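Side-chain contact in hypothetical protein (Geobacillus stearothermophilus, PDB 1SFS), which is of unknown function but has a glycoside hydrolase-like domain of the Rv2525c type and may be a bacterial lysozyme: residues A[38-43]-A[79-84]. Numbering follows the deposited sequence. Where two conformers were deposited one is given.
Sequences VTDQLF and RNYGVK
The rings of Phe43 and Tyr81 lie face to face, nearly parallel at 5°, with centroids 3.6 Å apart. The two side chains reach in from opposite ends and slide past each other, so that Tyr81 CG sits over the centre of the Phe43 ring and Phe43 CD2 over the centre of the Tyr81 ring. Phe43 suits this buried spot by offering a flat apolar face. Tyr81 CB lies above the same face, a CH-pi contact 4.0 Å from the ring centroid. With CG anti to the carbonyl carbon (chi1 -58°), the tyrosine extends across to the first turn of helix 40-49. There Tyr81 OH donates a very short hydrogen bond, 2.5 Å, to Asp40 OD1, and this oxygen approaches the tyrosine ring edge-on, its carboxylate turned 30° from the ring plane. Tyrosine fits because it joins a stacking surface to a polar end. Asp40 OD1 also accepts from Gln44 NE2, so two donors grip one oxygen. Val83 CG2 adds an apolar touch, 4.0 Å from Phe43 CE1. Thr39, at the N-cap, accepts from Leu42 N on OG1; Gly82 closes helix 72-80 in a Schellman motif, its positive phi leaving a side chain no room beside the preceding carbonyl O. Tyr52 packs edge-to-face with Phe43, and its OH hydrogen-bonds Tyr81 O. The contact thus ties the start of helix 40-49 to the turn between helix 72-80 and strand 84-89, beside strand 55-59, whose Trp56 touches Phe43.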
loop_
_atom_site.group_PDB
_atom_site.type_symbol
_atom_site.label_atom_id
_atom_site.label_comp_id
_atom_site.label_asym_id
_atom_site.label_seq_id
_atom_site.Cartn_x
_atom_site.Cartn_y
_atom_site.Cartn_z
ATOM N N VAL A 38 -1.831 0.355 15.408
ATOM C CA VAL A 38 -0.529 0.593 16.023
ATOM C C VAL A 38 -0.765 1.202 17.390
ATOM O O VAL A 38 -0.904 2.406 17.511
ATOM C CB VAL A 38 0.333 1.502 15.173
ATOM C CG1 VAL A 38 1.746 1.555 15.755
ATOM C CG2 VAL A 38 0.415 1.030 13.737
ATOM N N THR A 39 -0.762 0.415 18.410
ATOM C CA THR A 39 -0.693 0.871 19.791
ATOM C C THR A 39 0.751 1.099 20.138
ATOM O O THR A 39 1.681 0.657 19.450
ATOM C CB THR A 39 -1.303 -0.218 20.699
ATOM O OG1 THR A 39 -0.473 -1.364 20.555
ATOM C CG2 THR A 39 -2.777 -0.461 20.401
ATOM N N ASP A 40 0.987 1.762 21.269
ATOM C CA ASP A 40 2.372 1.896 21.729
ATOM C C ASP A 40 3.004 0.549 21.947
ATOM O O ASP A 40 4.171 0.331 21.625
ATOM C CB ASP A 40 2.514 2.714 23.004
ATOM C CG ASP A 40 4.009 2.952 23.335
ATOM O OD1 ASP A 40 4.738 3.616 22.573
ATOM O OD2 ASP A 40 4.503 2.505 24.401
ATOM N N GLN A 41 2.205 -0.388 22.479
ATOM C CA GLN A 41 2.698 -1.760 22.702
ATOM C C GLN A 41 3.179 -2.407 21.408
ATOM O O GLN A 41 4.279 -2.976 21.418
ATOM C CB GLN A 41 1.674 -2.603 23.441
ATOM C CG GLN A 41 1.666 -2.256 24.926
ATOM C CD GLN A 41 2.753 -2.778 25.830
ATOM O OE1 GLN A 41 3.681 -3.440 25.378
ATOM N NE2 GLN A 41 2.734 -2.548 27.149
ATOM N N LEU A 42 2.429 -2.292 20.322
ATOM C CA LEU A 42 2.823 -2.907 19.063
ATOM C C LEU A 42 4.025 -2.173 18.495
ATOM O O LEU A 42 4.941 -2.802 17.968
ATOM C CB LEU A 42 1.660 -2.920 18.073
ATOM C CG LEU A 42 1.939 -3.558 16.720
ATOM C CD1 LEU A 42 2.450 -4.984 16.812
ATOM C CD2 LEU A 42 0.724 -3.519 15.858
ATOM N N PHE A 43 4.049 -0.843 18.552
ATOM C CA PHE A 43 5.234 -0.094 18.083
ATOM C C PHE A 43 6.439 -0.532 18.824
ATOM O O PHE A 43 7.507 -0.748 18.189
ATOM C CB PHE A 43 4.956 1.428 18.193
ATOM C CG PHE A 43 6.196 2.203 17.861
ATOM C CD1 PHE A 43 6.663 2.417 16.590
ATOM C CD2 PHE A 43 6.960 2.719 18.911
ATOM C CE1 PHE A 43 7.893 3.081 16.327
ATOM C CE2 PHE A 43 8.153 3.370 18.720
ATOM C CZ PHE A 43 8.578 3.500 17.438
ATOM N N ARG A 79 2.685 9.227 13.936
ATOM C CA ARG A 79 3.514 10.373 13.590
ATOM C C ARG A 79 4.359 10.808 14.756
ATOM O O ARG A 79 5.460 11.345 14.553
ATOM C CB ARG A 79 2.647 11.498 13.051
ATOM C CG ARG A 79 1.921 11.123 11.762
ATOM C CD ARG A 79 1.154 12.201 11.081
ATOM N NE ARG A 79 2.120 13.136 10.453
ATOM C CZ ARG A 79 2.481 14.360 10.791
ATOM N NH1 ARG A 79 3.399 14.965 10.007
ATOM N NH2 ARG A 79 1.954 14.914 11.846
ATOM N N ASN A 80 3.918 10.609 15.996
ATOM C CA ASN A 80 4.710 10.944 17.183
ATOM C C ASN A 80 5.992 10.173 17.221
ATOM O O ASN A 80 6.980 10.655 17.806
ATOM C CB ASN A 80 3.831 10.743 18.399
ATOM C CG ASN A 80 4.569 10.536 19.692
ATOM O OD1 ASN A 80 4.917 9.478 20.084
ATOM N ND2 ASN A 80 4.778 11.648 20.310
ATOM N N TYR A 81 6.067 8.984 16.622
ATOM C CA TYR A 81 7.290 8.204 16.537
ATOM C C TYR A 81 8.175 8.563 15.356
ATOM O O TYR A 81 9.203 7.937 15.126
ATOM C CB TYR A 81 6.939 6.725 16.505
ATOM C CG TYR A 81 6.152 6.217 17.651
ATOM C CD1 TYR A 81 6.527 6.385 18.942
ATOM C CD2 TYR A 81 4.969 5.522 17.371
ATOM C CE1 TYR A 81 5.722 5.856 19.973
ATOM C CE2 TYR A 81 4.168 5.001 18.306
ATOM C CZ TYR A 81 4.569 5.195 19.616
ATOM O OH TYR A 81 3.724 4.646 20.573
ATOM N N GLY A 82 7.751 9.566 14.565
ATOM C CA GLY A 82 8.533 9.876 13.366
ATOM C C GLY A 82 8.347 8.860 12.245
ATOM O O GLY A 82 9.246 8.720 11.375
ATOM N N VAL A 83 7.224 8.136 12.288
ATOM C CA VAL A 83 6.891 7.108 11.310
ATOM C C VAL A 83 5.821 7.664 10.374
ATOM O O VAL A 83 4.897 8.358 10.810
ATOM C CB VAL A 83 6.395 5.871 12.087
ATOM C CG1 VAL A 83 5.952 4.752 11.105
ATOM C CG2 VAL A 83 7.454 5.328 12.997
ATOM N N LYS A 84 5.948 7.355 9.087
ATOM C CA LYS A 84 4.978 7.729 8.075
ATOM C C LYS A 84 3.851 6.698 7.975
ATOM O O LYS A 84 4.137 5.496 7.988
ATOM C CB LYS A 84 5.675 7.826 6.725
ATOM C CG LYS A 84 6.698 8.899 6.569
ATOM C CD LYS A 84 6.063 10.258 6.385
ATOM C CE LYS A 84 7.037 11.413 6.314
ATOM N NZ LYS A 84 6.354 12.549 5.619
#